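PDB 5XEM: cysteine synthase from Fusobacterium nucleatum subsp. nucleatum strain ATCC 25586, which releases hydrogen sulfide from L-cysteine in pyridoxal-phosphate-dependent beta-replacement chemistry and probably also makes L-cysteine from O-acetyl-L-serine and sulfide. Local coordinates for residues A[28-33]-A[280-285]; A[171-176]-A[288-293]; A[199-204]-A[240-245]; A[273-278]-A[292-297]. All coordinates share one frame; numbering follows the deposited sequence.

Contact 1. Residues A[28-33]-A[280-285]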
loop_
_atom_site.group_PDB
_atom_site.type_symbol
_atom_site.label_atom_id
_atom_site.label_comp_id
_atom_site.label_asym_id
_atom_site.label_seq_id
_atom_site.Cartn_x
_atom_site.Cartn_y
_atom_site.Cartn_z
ATOM N N PHE A 28 12.459 4.019 -25.304
ATOM C CA PHE A 28 12.938 4.725 -26.500
ATOM C C PHE A 28 14.249 5.456 -26.289
ATOM O O PHE A 28 14.405 6.612 -26.707
ATOM C CB PHE A 28 11.856 5.672 -27.025
ATOM C CG PHE A 28 10.515 5.011 -27.157
ATOM C CD1 PHE A 28 10.322 4.000 -28.085
ATOM C CD2 PHE A 28 9.465 5.355 -26.308
ATOM C CE1 PHE A 28 9.092 3.355 -28.186
ATOM C CE2 PHE A 28 8.236 4.720 -26.409
ATOM C CZ PHE A 28 8.049 3.720 -27.343
ATOM N N GLY A 29 15.189 4.774 -25.643
ATOM C CA GLY A 29 16.524 5.318 -25.424
ATOM C C GLY A 29 16.650 6.495 -24.462
ATOM O O GLY A 29 17.660 7.198 -24.462
ATOM N N ASN A 30 15.631 6.717 -23.634
ATOM C CA ASN A 30 15.753 7.621 -22.488
ATOM C C ASN A 30 15.462 6.834 -21.229
ATOM O O ASN A 30 14.831 5.808 -21.307
ATOM C CB ASN A 30 14.771 8.766 -22.623
ATOM C CG ASN A 30 15.032 9.603 -23.859
ATOM O OD1 ASN A 30 16.145 10.127 -24.033
ATOM N ND2 ASN A 30 14.016 9.747 -24.715
ATOM N N GLU A 31 15.922 7.315 -20.080
ATOM C CA GLU A 31 15.661 6.630 -18.810
ATOM C C GLU A 31 14.424 7.248 -18.139
ATOM O O GLU A 31 14.361 8.470 -17.938
ATOM C CB GLU A 31 16.879 6.736 -17.906
ATOM C CG GLU A 31 18.120 6.113 -18.514
ATOM C CD GLU A 31 19.304 6.124 -17.574
ATOM O OE1 GLU A 31 19.704 7.211 -17.110
ATOM O OE2 GLU A 31 19.837 5.032 -17.289
ATOM N N ILE A 32 13.438 6.409 -17.823
ATOM C CA ILE A 32 12.244 6.860 -17.113
ATOM C C ILE A 32 12.244 6.267 -15.704
ATOM O O ILE A 32 12.401 5.061 -15.538
ATOM C CB ILE A 32 10.938 6.468 -17.821
ATOM C CG1 ILE A 32 10.917 7.005 -19.259
ATOM C CG2 ILE A 32 9.742 7.029 -17.038
ATOM C CD1 ILE A 32 9.627 6.743 -20.020
ATOM N N TYR A 33 12.122 7.148 -14.722
ATOM C CA TYR A 33 12.037 6.786 -13.298
ATOM C C TYR A 33 10.646 7.158 -12.804
ATOM O O TYR A 33 10.173 8.260 -13.088
ATOM C CB TYR A 33 13.055 7.582 -12.495
ATOM C CG TYR A 33 14.481 7.270 -12.862
ATOM C CD1 TYR A 33 15.160 6.214 -12.254
ATOM C CD2 TYR A 33 15.158 8.026 -13.814
ATOM C CE1 TYR A 33 16.465 5.912 -12.598
ATOM C CE2 TYR A 33 16.472 7.742 -14.153
ATOM C CZ TYR A 33 17.110 6.683 -13.549
ATOM O OH TYR A 33 18.413 6.394 -13.880
ATOM N N ASP A 280 5.055 8.862 -24.624
ATOM C CA ASP A 280 4.861 9.603 -25.870
ATOM C C ASP A 280 5.905 10.693 -26.010
ATOM O O ASP A 280 6.474 10.873 -27.091
ATOM C CB ASP A 280 3.484 10.254 -25.927
ATOM C CG ASP A 280 2.376 9.278 -26.102
ATOM O OD1 ASP A 280 2.651 8.093 -26.389
ATOM O OD2 ASP A 280 1.206 9.694 -25.963
ATOM N N TYR A 281 6.162 11.414 -24.924
ATOM C CA TYR A 281 7.196 12.436 -24.899
ATOM C C TYR A 281 8.563 11.831 -25.184
ATOM O O TYR A 281 9.314 12.352 -26.022
ATOM C CB TYR A 281 7.207 13.200 -23.578
ATOM C CG TYR A 281 8.268 14.275 -23.553
ATOM C CD1 TYR A 281 8.016 15.538 -24.066
ATOM C CD2 TYR A 281 9.545 14.006 -23.057
ATOM C CE1 TYR A 281 8.998 16.521 -24.074
ATOM C CE2 TYR A 281 10.534 14.982 -23.061
ATOM C CZ TYR A 281 10.255 16.228 -23.574
ATOM O OH TYR A 281 11.227 17.194 -23.550
ATOM N N SER A 282 8.879 10.723 -24.521
ATOM C CA SER A 282 10.177 10.086 -24.681
ATOM C C SER A 282 10.379 9.546 -26.110
ATOM O O SER A 282 11.461 9.691 -26.677
ATOM C CB SER A 282 10.362 8.978 -23.662
ATOM O OG SER A 282 11.651 8.416 -23.752
ATOM N N LYS A 283 9.343 8.963 -26.695
ATOM C CA LYS A 283 9.379 8.595 -28.118
ATOM C C LYS A 283 9.571 9.814 -29.055
ATOM O O LYS A 283 10.350 9.735 -30.007
ATOM C CB LYS A 283 8.136 7.816 -28.525
ATOM C CG LYS A 283 8.235 7.228 -29.935
ATOM C CD LYS A 283 7.235 6.101 -30.168
ATOM C CE LYS A 283 7.624 5.197 -31.345
ATOM N NZ LYS A 283 7.137 5.696 -32.664
ATOM N N GLU A 284 8.885 10.930 -28.788
ATOM C CA GLU A 284 9.110 12.168 -29.565
ATOM C C GLU A 284 10.526 12.718 -29.391
ATOM O O GLU A 284 10.992 13.494 -30.219
ATOM C CB GLU A 284 8.100 13.267 -29.218
ATOM C CG GLU A 284 6.696 13.002 -29.729
ATOM C CD GLU A 284 5.839 14.256 -29.843
ATOM O OE1 GLU A 284 6.116 15.255 -29.146
ATOM O OE2 GLU A 284 4.879 14.239 -30.645
ATOM N N ASN A 285 11.198 12.331 -28.308
ATOM C CA ASN A 285 12.559 12.768 -28.030
ATOM C C ASN A 285 13.481 11.581 -27.850
ATOM O O ASN A 285 14.372 11.588 -26.989
ATOM C CB ASN A 285 12.580 13.654 -26.781
ATOM C CG ASN A 285 11.855 14.962 -26.987
ATOM O OD1 ASN A 285 12.471 15.974 -27.316
ATOM N ND2 ASN A 285 10.537 14.945 -26.832
#
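Asn-30 ND2 gives one hydrogen to the last turn of helix 269-284 and the other to the residue just after it. One N-H reaches Ser-282 OG at 2.9 Å (166° at the hydrogen); the other reaches Asn-285 O, also at 2.9 Å and nearly straight (172°). Both acceptors lie close to the Asn-30 amide plane, although the nitrogen stands above the carbonyl plane of Asn-285. The serine hydroxyl is placed by chi1 -176°, which swings OG opposite its own backbone N and over to the loop, where it also bonds Thr-27 O. Asn-30 OD1 in turn accepts from the backbone N-H groups of Lys-288 and Leu-290, just past the helix. Asn-285, the first residue to leave the helical path, turns its own amide back, ND2 bonding Tyr-281 O at 3.0 Å and lying over the centre of the Tyr-281 ring. On the outer flank, Lys-283 lies across the Phe-28 ring: CB sits over one face, 3.9 Å from the centroid in a CH-pi contact, and CD follows at 3.8 Å from CZ. Phe-28 and Asp-280 line a pocket holding 2-(2-methoxyethoxy)ethanol. Further in, Ile-32 CD1 approaches Ser-282 CB at 4.3 Å. With both amide hydrogens given and the oxygen accepting twice, the orientation of the buried Asn-30 amide is fixed, and one side chain joins the loop before strand 31-36 to the turn leaving the helix.

Contact 2. Residues A[171-176]-A[288-293]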
loop_
_atom_site.group_PDB
_atom_site.type_symbol
_atom_site.label_atom_id
_atom_site.label_comp_id
_atom_site.label_asym_id
_atom_site.label_seq_id
_atom_site.Cartn_x
_atom_site.Cartn_y
_atom_site.Cartn_z
ATOM N N LYS A 171 20.554 15.216 -11.367
ATOM C CA LYS A 171 20.532 14.938 -12.796
ATOM C C LYS A 171 19.125 14.570 -13.232
ATOM O O LYS A 171 18.748 13.395 -13.288
ATOM C CB LYS A 171 21.528 13.834 -13.142
ATOM C CG LYS A 171 22.977 14.229 -12.881
ATOM C CD LYS A 171 23.510 15.279 -13.861
ATOM C CE LYS A 171 24.133 14.675 -15.129
ATOM N NZ LYS A 171 23.180 14.109 -16.144
ATOM N N VAL A 172 18.352 15.600 -13.546
ATOM C CA VAL A 172 16.983 15.432 -14.002
ATOM C C VAL A 172 16.733 16.350 -15.179
ATOM O O VAL A 172 16.916 17.578 -15.070
ATOM C CB VAL A 172 15.981 15.755 -12.877
ATOM C CG1 VAL A 172 14.579 15.255 -13.252
ATOM C CG2 VAL A 172 16.442 15.136 -11.575
ATOM N N ASP A 173 16.334 15.759 -16.299
ATOM C CA ASP A 173 16.065 16.491 -17.544
ATOM C C ASP A 173 14.612 16.833 -17.769
ATOM O O ASP A 173 14.305 17.898 -18.311
ATOM C CB ASP A 173 16.565 15.670 -18.726
ATOM C CG ASP A 173 18.047 15.444 -18.655
ATOM O OD1 ASP A 173 18.781 16.448 -18.572
ATOM O OD2 ASP A 173 18.468 14.269 -18.630
ATOM N N VAL A 174 13.711 15.944 -17.345
ATOM C CA VAL A 174 12.290 16.133 -17.599
ATOM C C VAL A 174 11.461 15.633 -16.370
ATOM O O VAL A 174 11.820 14.667 -15.752
ATOM C CB VAL A 174 11.859 15.360 -18.857
ATOM C CG1 VAL A 174 10.381 15.599 -19.136
ATOM C CG2 VAL A 174 12.700 15.766 -20.091
ATOM N N PHE A 175 10.401 16.349 -16.024
ATOM C CA PHE A 175 9.482 15.950 -14.955
ATOM C C PHE A 175 8.092 16.020 -15.561
ATOM O O PHE A 175 7.743 17.026 -16.184
ATOM C CB PHE A 175 9.619 16.910 -13.761
ATOM C CG PHE A 175 8.548 16.747 -12.708
ATOM C CD1 PHE A 175 8.490 15.590 -11.946
ATOM C CD2 PHE A 175 7.618 17.761 -12.470
ATOM C CE1 PHE A 175 7.508 15.418 -10.974
ATOM C CE2 PHE A 175 6.645 17.605 -11.491
ATOM C CZ PHE A 175 6.586 16.422 -10.753
ATOM N N ILE A 176 7.304 14.947 -15.416
ATOM C CA ILE A 176 5.982 14.872 -16.010
ATOM C C ILE A 176 5.050 14.449 -14.888
ATOM O O ILE A 176 5.342 13.469 -14.195
ATOM C CB ILE A 176 5.923 13.900 -17.217
ATOM C CG1 ILE A 176 6.764 14.481 -18.374
ATOM C CG2 ILE A 176 4.474 13.681 -17.660
ATOM C CD1 ILE A 176 7.051 13.557 -19.525
ATOM N N LYS A 288 18.006 10.378 -26.580
ATOM C CA LYS A 288 18.779 11.537 -26.156
ATOM C C LYS A 288 19.358 11.321 -24.767
ATOM O O LYS A 288 19.941 12.245 -24.201
ATOM C CB LYS A 288 17.904 12.784 -26.143
ATOM C CG LYS A 288 17.384 13.226 -27.496
ATOM C CD LYS A 288 16.576 14.500 -27.339
ATOM C CE LYS A 288 16.068 15.029 -28.674
ATOM N NZ LYS A 288 15.246 14.013 -29.397
ATOM N N GLY A 289 19.191 10.113 -24.215
ATOM C CA GLY A 289 19.612 9.791 -22.845
ATOM C C GLY A 289 19.015 10.665 -21.738
ATOM O O GLY A 289 19.631 10.845 -20.690
ATOM N N LEU A 290 17.816 11.195 -21.958
ATOM C CA LEU A 290 17.169 12.081 -20.988
ATOM C C LEU A 290 16.799 11.307 -19.722
ATOM O O LEU A 290 16.478 10.123 -19.779
ATOM C CB LEU A 290 15.894 12.704 -21.560
ATOM C CG LEU A 290 16.014 13.483 -22.868
ATOM C CD1 LEU A 290 14.627 13.788 -23.423
ATOM C CD2 LEU A 290 16.821 14.751 -22.671
ATOM N N LYS A 291 16.892 11.966 -18.580
ATOM C CA LYS A 291 16.438 11.372 -17.322
ATOM C C LYS A 291 15.077 11.989 -17.068
ATOM O O LYS A 291 14.950 13.218 -16.868
ATOM C CB LYS A 291 17.421 11.660 -16.207
ATOM C CG LYS A 291 18.739 10.903 -16.368
ATOM C CD LYS A 291 19.517 10.856 -15.064
ATOM C CE LYS A 291 20.929 10.310 -15.237
ATOM N NZ LYS A 291 21.017 8.831 -15.077
ATOM N N ILE A 292 14.056 11.141 -17.142
ATOM C CA ILE A 292 12.664 11.595 -17.121
ATOM C C ILE A 292 12.044 11.054 -15.843
ATOM O O ILE A 292 12.108 9.849 -15.601
ATOM C CB ILE A 292 11.868 11.067 -18.326
ATOM C CG1 ILE A 292 12.546 11.463 -19.652
ATOM C CG2 ILE A 292 10.421 11.569 -18.275
ATOM C CD1 ILE A 292 11.746 11.097 -20.891
ATOM N N VAL A 293 11.486 11.939 -15.025
ATOM C CA VAL A 293 10.794 11.509 -13.789
ATOM C C VAL A 293 9.304 11.671 -13.968
ATOM O O VAL A 293 8.831 12.736 -14.423
ATOM C CB VAL A 293 11.257 12.296 -12.554
ATOM C CG1 VAL A 293 10.448 11.880 -11.314
ATOM C CG2 VAL A 293 12.750 12.078 -12.294
#
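Val-174 and Ile-292 belong to the close-packed, buried part of this pairing, lying side by side and pointing the same way, CB to CG1 at 4.0 Å. Their backbones mesh as parallel strands: Val-293 N gives a nearly straight bond (173°) to Val-174 O at 2.8 Å, and Val-293 O then takes Ile-176 N at 2.9 Å. One residue back, Lys-291 O accepts from two successive amides, Asp-173 N at 2.9 Å and Val-174 N at 3.0 Å. Strands 174-178 and 291-296 are inner neighbours in the mixed sheet of this fold type II PLP enzyme, with helices on both sides. Val-174, Ile-176 and Ile-292 face helix 269-284, while Phe-175 and Val-293 face helix 151-167, on the side where Val-172 CG1 meets Val-293 CG2 at 3.8 Å. Towards the outer end the strands give way to loop, and a side chain takes over part of the ladder. Chi1 of -62° lays the Asp-173 carboxylate beside its own backbone N, where OD2 uses its anti lone pair to accept Lys-291 N at 2.8 Å. There the long chain of Lys-291 runs past Lys-171, CD only 3.2 Å from Lys-171 O, a buried carbonyl with no partner in the model. Lys-291 NZ leads away to a salt bridge with Glu-31, and Lys-171 and Gly-289 sit in the solvent-exposed margin.

Contact 3. Residues A[199-204]-A[240-245]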
loop_
_atom_site.group_PDB
_atom_site.type_symbol
_atom_site.label_atom_id
_atom_site.label_comp_id
_atom_site.label_asym_id
_atom_site.label_seq_id
_atom_site.Cartn_x
_atom_site.Cartn_y
_atom_site.Cartn_z
ATOM N N ILE A 199 15.727 22.202 -16.911
ATOM C CA ILE A 199 14.760 21.098 -16.786
ATOM C C ILE A 199 13.465 21.516 -17.480
ATOM O O ILE A 199 13.055 22.687 -17.375
ATOM C CB ILE A 199 14.494 20.733 -15.298
ATOM C CG1 ILE A 199 13.769 19.382 -15.185
ATOM C CG2 ILE A 199 13.697 21.815 -14.586
ATOM C CD1 ILE A 199 13.472 18.974 -13.756
ATOM N N LYS A 200 12.864 20.573 -18.204
ATOM C CA LYS A 200 11.527 20.725 -18.778
ATOM C C LYS A 200 10.495 20.082 -17.820
ATOM O O LYS A 200 10.718 18.970 -17.328
ATOM C CB LYS A 200 11.451 20.075 -20.166
ATOM C CG LYS A 200 12.460 20.611 -21.210
ATOM C CD LYS A 200 12.211 22.072 -21.541
ATOM C CE LYS A 200 13.197 22.592 -22.599
ATOM N NZ LYS A 200 14.483 23.061 -21.974
ATOM N N THR A 201 9.392 20.785 -17.563
ATOM C CA THR A 201 8.343 20.313 -16.649
ATOM C C THR A 201 6.975 20.368 -17.337
ATOM O O THR A 201 6.600 21.435 -17.888
ATOM C CB THR A 201 8.337 21.137 -15.344
ATOM O OG1 THR A 201 8.091 22.527 -15.631
ATOM C CG2 THR A 201 9.675 21.007 -14.599
ATOM N N PHE A 202 6.256 19.232 -17.336
ATOM C CA PHE A 202 5.004 19.115 -18.069
ATOM C C PHE A 202 3.870 18.552 -17.203
ATOM O O PHE A 202 4.038 17.464 -16.644
ATOM C CB PHE A 202 5.151 18.184 -19.267
ATOM C CG PHE A 202 6.273 18.547 -20.211
ATOM C CD1 PHE A 202 7.541 18.029 -20.026
ATOM C CD2 PHE A 202 6.036 19.368 -21.306
ATOM C CE1 PHE A 202 8.569 18.354 -20.892
ATOM C CE2 PHE A 202 7.069 19.690 -22.185
ATOM C CZ PHE A 202 8.326 19.175 -21.986
ATOM N N PRO A 203 2.726 19.268 -17.145
ATOM C CA PRO A 203 1.500 18.730 -16.600
ATOM C C PRO A 203 0.793 17.849 -17.623
ATOM O O PRO A 203 0.969 18.050 -18.851
ATOM C CB PRO A 203 0.689 19.990 -16.304
ATOM C CG PRO A 203 1.047 20.910 -17.422
ATOM C CD PRO A 203 2.482 20.596 -17.752
ATOM N N VAL A 204 0.000 16.881 -17.136
ATOM C CA VAL A 204 -0.826 16.053 -17.979
ATOM C C VAL A 204 -2.276 16.270 -17.554
ATOM O O VAL A 204 -2.570 16.388 -16.362
ATOM C CB VAL A 204 -0.487 14.539 -17.862
ATOM C CG1 VAL A 204 -1.276 13.763 -18.918
ATOM C CG2 VAL A 204 1.027 14.282 -17.944
ATOM N N LEU A 240 4.836 27.503 -15.381
ATOM C CA LEU A 240 5.813 26.423 -15.248
ATOM C C LEU A 240 5.704 25.368 -16.350
ATOM O O LEU A 240 6.624 24.580 -16.534
ATOM C CB LEU A 240 5.656 25.759 -13.866
ATOM C CG LEU A 240 5.931 26.653 -12.655
ATOM C CD1 LEU A 240 5.468 25.999 -11.354
ATOM C CD2 LEU A 240 7.424 26.980 -12.574
ATOM N N ALA A 241 4.598 25.355 -17.097
ATOM C CA ALA A 241 4.329 24.288 -18.074
ATOM C C ALA A 241 5.037 24.526 -19.395
ATOM O O ALA A 241 4.688 25.451 -20.107
ATOM C CB ALA A 241 2.824 24.177 -18.338
ATOM N N ASP A 242 5.984 23.671 -19.741
ATOM C CA ASP A 242 6.665 23.787 -21.025
ATOM C C ASP A 242 5.799 23.382 -22.210
ATOM O O ASP A 242 6.053 23.815 -23.333
ATOM C CB ASP A 242 7.978 23.032 -21.004
ATOM C CG ASP A 242 9.015 23.730 -20.158
ATOM O OD1 ASP A 242 9.537 24.769 -20.605
ATOM O OD2 ASP A 242 9.297 23.258 -19.029
ATOM N N ASP A 243 4.785 22.553 -21.950
ATOM C CA ASP A 243 3.718 22.211 -22.886
ATOM C C ASP A 243 2.649 21.540 -22.007
ATOM O O ASP A 243 2.931 21.241 -20.854
ATOM C CB ASP A 243 4.227 21.220 -23.938
ATOM C CG ASP A 243 3.357 21.161 -25.187
ATOM O OD1 ASP A 243 2.355 21.906 -25.271
ATOM O OD2 ASP A 243 3.674 20.352 -26.075
ATOM N N ILE A 244 1.446 21.355 -22.521
ATOM C CA ILE A 244 0.392 20.587 -21.831
ATOM C C ILE A 244 0.309 19.237 -22.533
ATOM O O ILE A 244 0.110 19.172 -23.743
ATOM C CB ILE A 244 -0.992 21.240 -21.938
ATOM C CG1 ILE A 244 -0.974 22.735 -21.561
ATOM C CG2 ILE A 244 -2.006 20.438 -21.122
ATOM C CD1 ILE A 244 -0.530 23.080 -20.156
ATOM N N LEU A 245 0.462 18.151 -21.783
ATOM C CA LEU A 245 0.345 16.813 -22.335
ATOM C C LEU A 245 -1.025 16.269 -21.950
ATOM O O LEU A 245 -1.634 16.728 -20.976
ATOM C CB LEU A 245 1.450 15.906 -21.811
ATOM C CG LEU A 245 2.884 16.451 -21.951
ATOM C CD1 LEU A 245 3.886 15.473 -21.352
ATOM C CD2 LEU A 245 3.205 16.754 -23.408
#
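Turned by chi1 -72° toward strand 200-206, the Asp-242 carboxylate accepts Thr-201 N on the anti side of OD2 at 2.9 Å; the backbone N of Asp-242 bonds Thr-201 O at 3.0 Å, almost straight (176°). Thr-201 OG1, held between backbone N and carbonyl carbon by chi1 60°, is directed towards Leu-240; Lys-193 NZ reaches OG1, Leu-240 O and the Asp-242 carboxylate alike, drawing these oxygens around one ammonium group. Phe-202 turns to the other side, where Asp-243 CB lies in the ring plane at its edge and Leu-245 CD1 meets Phe-202 CB at 3.6 Å. Pro-203 has no N-H to offer: its CD lies 3.2 Å from Asp-243 O, a buried carbonyl with no partner in the model, and also meets Ala-241 CB at 3.6 Å. Beyond it, regular pairing sets in as Leu-245 N bonds Pro-203 O at 3.0 Å. Asp-242 is a calcium ligand recorded in a crystal structure of this protein, although no calcium is bound to it in this chain. The arrangement is a loop running into a short parallel edge strand, where 245-247 joins 200-206 at the margin of the alpha/beta sheet of fold type II PLP enzymes.

Contact 4. Residues A[273-278]-A[292-297]. With PLP (pyridoxal-5'-phosphate), chain D.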
loop_
_atom_site.group_PDB
_atom_site.type_symbol
_atom_site.label_atom_id
_atom_site.label_comp_id
_atom_site.label_asym_id
_atom_site.label_seq_id
_atom_site.Cartn_x
_atom_site.Cartn_y
_atom_site.Cartn_z
ATOM N N ALA A 273 -1.988 7.190 -17.059
ATOM C CA ALA A 273 -2.120 8.391 -17.913
ATOM C C ALA A 273 -0.823 9.175 -18.017
ATOM O O ALA A 273 -0.375 9.521 -19.134
ATOM C CB ALA A 273 -3.252 9.260 -17.392
ATOM N N THR A 274 -0.205 9.446 -16.859
ATOM C CA THR A 274 1.018 10.234 -16.774
ATOM C C THR A 274 2.203 9.505 -17.401
ATOM O O THR A 274 3.004 10.099 -18.154
ATOM C CB THR A 274 1.314 10.618 -15.306
ATOM O OG1 THR A 274 0.165 11.271 -14.773
ATOM C CG2 THR A 274 2.535 11.521 -15.192
ATOM N N PHE A 275 2.263 8.200 -17.154
ATOM C CA PHE A 275 3.303 7.378 -17.711
ATOM C C PHE A 275 3.141 7.277 -19.229
ATOM O O PHE A 275 4.112 7.335 -19.954
ATOM C CB PHE A 275 3.318 5.972 -17.096
ATOM C CG PHE A 275 4.519 5.187 -17.479
ATOM C CD1 PHE A 275 5.728 5.417 -16.851
ATOM C CD2 PHE A 275 4.459 4.255 -18.502
ATOM C CE1 PHE A 275 6.846 4.710 -17.221
ATOM C CE2 PHE A 275 5.586 3.545 -18.887
ATOM C CZ PHE A 275 6.779 3.774 -18.240
ATOM N N LYS A 276 1.918 7.160 -19.710
ATOM C CA LYS A 276 1.680 7.084 -21.156
ATOM C C LYS A 276 2.110 8.392 -21.830
ATOM O O LYS A 276 2.769 8.382 -22.877
ATOM C CB LYS A 276 0.210 6.757 -21.425
ATOM C CG LYS A 276 -0.245 6.974 -22.853
ATOM C CD LYS A 276 0.463 6.086 -23.856
ATOM C CE LYS A 276 -0.155 6.314 -25.236
ATOM N NZ LYS A 276 0.845 6.027 -26.300
ATOM N N ALA A 277 1.768 9.513 -21.209
ATOM C CA ALA A 277 2.168 10.824 -21.714
ATOM C C ALA A 277 3.690 10.933 -21.715
ATOM O O ALA A 277 4.287 11.528 -22.635
ATOM C CB ALA A 277 1.560 11.928 -20.871
ATOM N N ALA A 278 4.335 10.366 -20.697
ATOM C CA ALA A 278 5.798 10.374 -20.622
ATOM C C ALA A 278 6.432 9.529 -21.694
ATOM O O ALA A 278 7.496 9.893 -22.214
ATOM C CB ALA A 278 6.296 9.911 -19.258
ATOM N N ILE A 292 14.056 11.141 -17.142
ATOM C CA ILE A 292 12.664 11.595 -17.121
ATOM C C ILE A 292 12.044 11.054 -15.843
ATOM O O ILE A 292 12.108 9.849 -15.601
ATOM C CB ILE A 292 11.868 11.067 -18.326
ATOM C CG1 ILE A 292 12.546 11.463 -19.652
ATOM C CG2 ILE A 292 10.421 11.569 -18.275
ATOM C CD1 ILE A 292 11.746 11.097 -20.891
ATOM N N VAL A 293 11.486 11.939 -15.025
ATOM C CA VAL A 293 10.794 11.509 -13.789
ATOM C C VAL A 293 9.304 11.671 -13.968
ATOM O O VAL A 293 8.831 12.736 -14.423
ATOM C CB VAL A 293 11.257 12.296 -12.554
ATOM C CG1 VAL A 293 10.448 11.880 -11.314
ATOM C CG2 VAL A 293 12.750 12.078 -12.294
ATOM N N VAL A 294 8.566 10.597 -13.655
ATOM C CA VAL A 294 7.119 10.572 -13.704
ATOM C C VAL A 294 6.634 10.405 -12.258
ATOM O O VAL A 294 7.081 9.500 -11.556
ATOM C CB VAL A 294 6.622 9.383 -14.555
ATOM C CG1 VAL A 294 5.124 9.111 -14.378
ATOM C CG2 VAL A 294 6.967 9.647 -16.014
ATOM N N LEU A 295 5.744 11.282 -11.818
ATOM C CA LEU A 295 5.147 11.132 -10.517
ATOM C C LEU A 295 3.977 10.171 -10.654
ATOM O O LEU A 295 3.076 10.434 -11.416
ATOM C CB LEU A 295 4.677 12.470 -9.964
ATOM C CG LEU A 295 4.343 12.440 -8.467
ATOM C CD1 LEU A 295 5.626 12.503 -7.636
ATOM C CD2 LEU A 295 3.403 13.544 -8.083
ATOM N N SER A 296 4.031 9.056 -9.929
ATOM C CA SER A 296 2.897 8.138 -9.760
ATOM C C SER A 296 2.131 8.573 -8.521
ATOM O O SER A 296 2.605 8.360 -7.387
ATOM C CB SER A 296 3.355 6.693 -9.569
ATOM O OG SER A 296 2.271 5.852 -9.159
ATOM N N THR A 297 0.955 9.155 -8.728
ATOM C CA THR A 297 0.230 9.818 -7.638
ATOM C C THR A 297 -0.304 8.845 -6.588
ATOM O O THR A 297 -0.257 9.140 -5.389
ATOM C CB THR A 297 -0.905 10.702 -8.180
ATOM O OG1 THR A 297 -0.334 11.685 -9.050
ATOM C CG2 THR A 297 -1.643 11.387 -7.025
HETATM N N1 PLP D . -3.921 11.370 -9.474
HETATM C C2 PLP D . -4.717 11.029 -8.449
HETATM C C2A PLP D . -5.002 9.554 -8.165
HETATM C C3 PLP D . -5.278 12.010 -7.611
HETATM O O3 PLP D . -6.066 11.639 -6.571
HETATM C C4 PLP D . -5.022 13.357 -7.851
HETATM C C4A PLP D . -5.612 14.450 -6.975
HETATM C C5 PLP D . -4.183 13.676 -8.928
HETATM C C6 PLP D . -3.645 12.656 -9.710
HETATM C C5A PLP D . -3.817 15.100 -9.283
HETATM O O4P PLP D . -2.901 15.653 -8.271
HETATM P P PLP D . -2.837 17.236 -7.913
HETATM O O1P PLP D . -1.694 17.486 -7.098
HETATM O O2P PLP D . -4.119 17.506 -7.292
HETATM O O3P PLP D . -2.814 17.896 -9.247
#
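Helix 269-284 packs on strand 291-296 as an alpha/beta layer of the fold type II PLP domain, the helix covering one face of the mixed sheet and the strand leading into the cofactor site. The two run nearly antiparallel, their short segments 164° apart with axes 8.3 Å from each other at closest. Val-294 is the residue that fills the gap, each of its methyls meeting a different helical turn. Its chi1 of 167° sets CG1 opposite the backbone N, within 3.6 Å of Thr-274 CG2, while CG2 is pressed against Ala-278 CB at 3.3 Å, tighter than usual for two carbons. Thr-274 and Val-294 interleave, their side chains running antiparallel; the hydroxyl of Thr-274 turns back to Ser-270 O, leaving its methyl for the sheet. The Phe-275 ring stands obliquely beside Val-294, CD1 4.5 Å from CG2, and reaches on to Ile-32 of the neighbouring strand. No hydrogen bond crosses between the segments, so apolar fit alone joins them here. Both lead to the cofactor: Ser-270, near the start of the helix, hydrogen-bonds it, and beyond the strand end Thr-297 lies against the pyridine ring, its CG2 3.3 Å from PLP N1.

How the contacts relate
From the N terminus, 28-33 opens contact 1 and 171-176 opens contact 2. Contact 3 then closes the short excursion from 199-204 to 240-245, wholly within the spans of both. Next comes 273-278, which opens contact 4, in series after contact 3. Helix 269-284 continues into 280-285 and closes contact 1, so contact 1 crosses contact 4, and also contact 2, which closes at 288-293. Contacts 2 and 4 end on the same strand, sharing Ile-292 and Val-293. Contact 2 pairs 174-178 with 291-296 and contact 3 pairs 200-206 with 245-247; backbone bonds between the contacts (Phe-175 to Phe-202, Glu-31 to Ile-292) link these pairs and strand 31-36 into one sheet, on which contacts 1 and 4 lay helix 269-284.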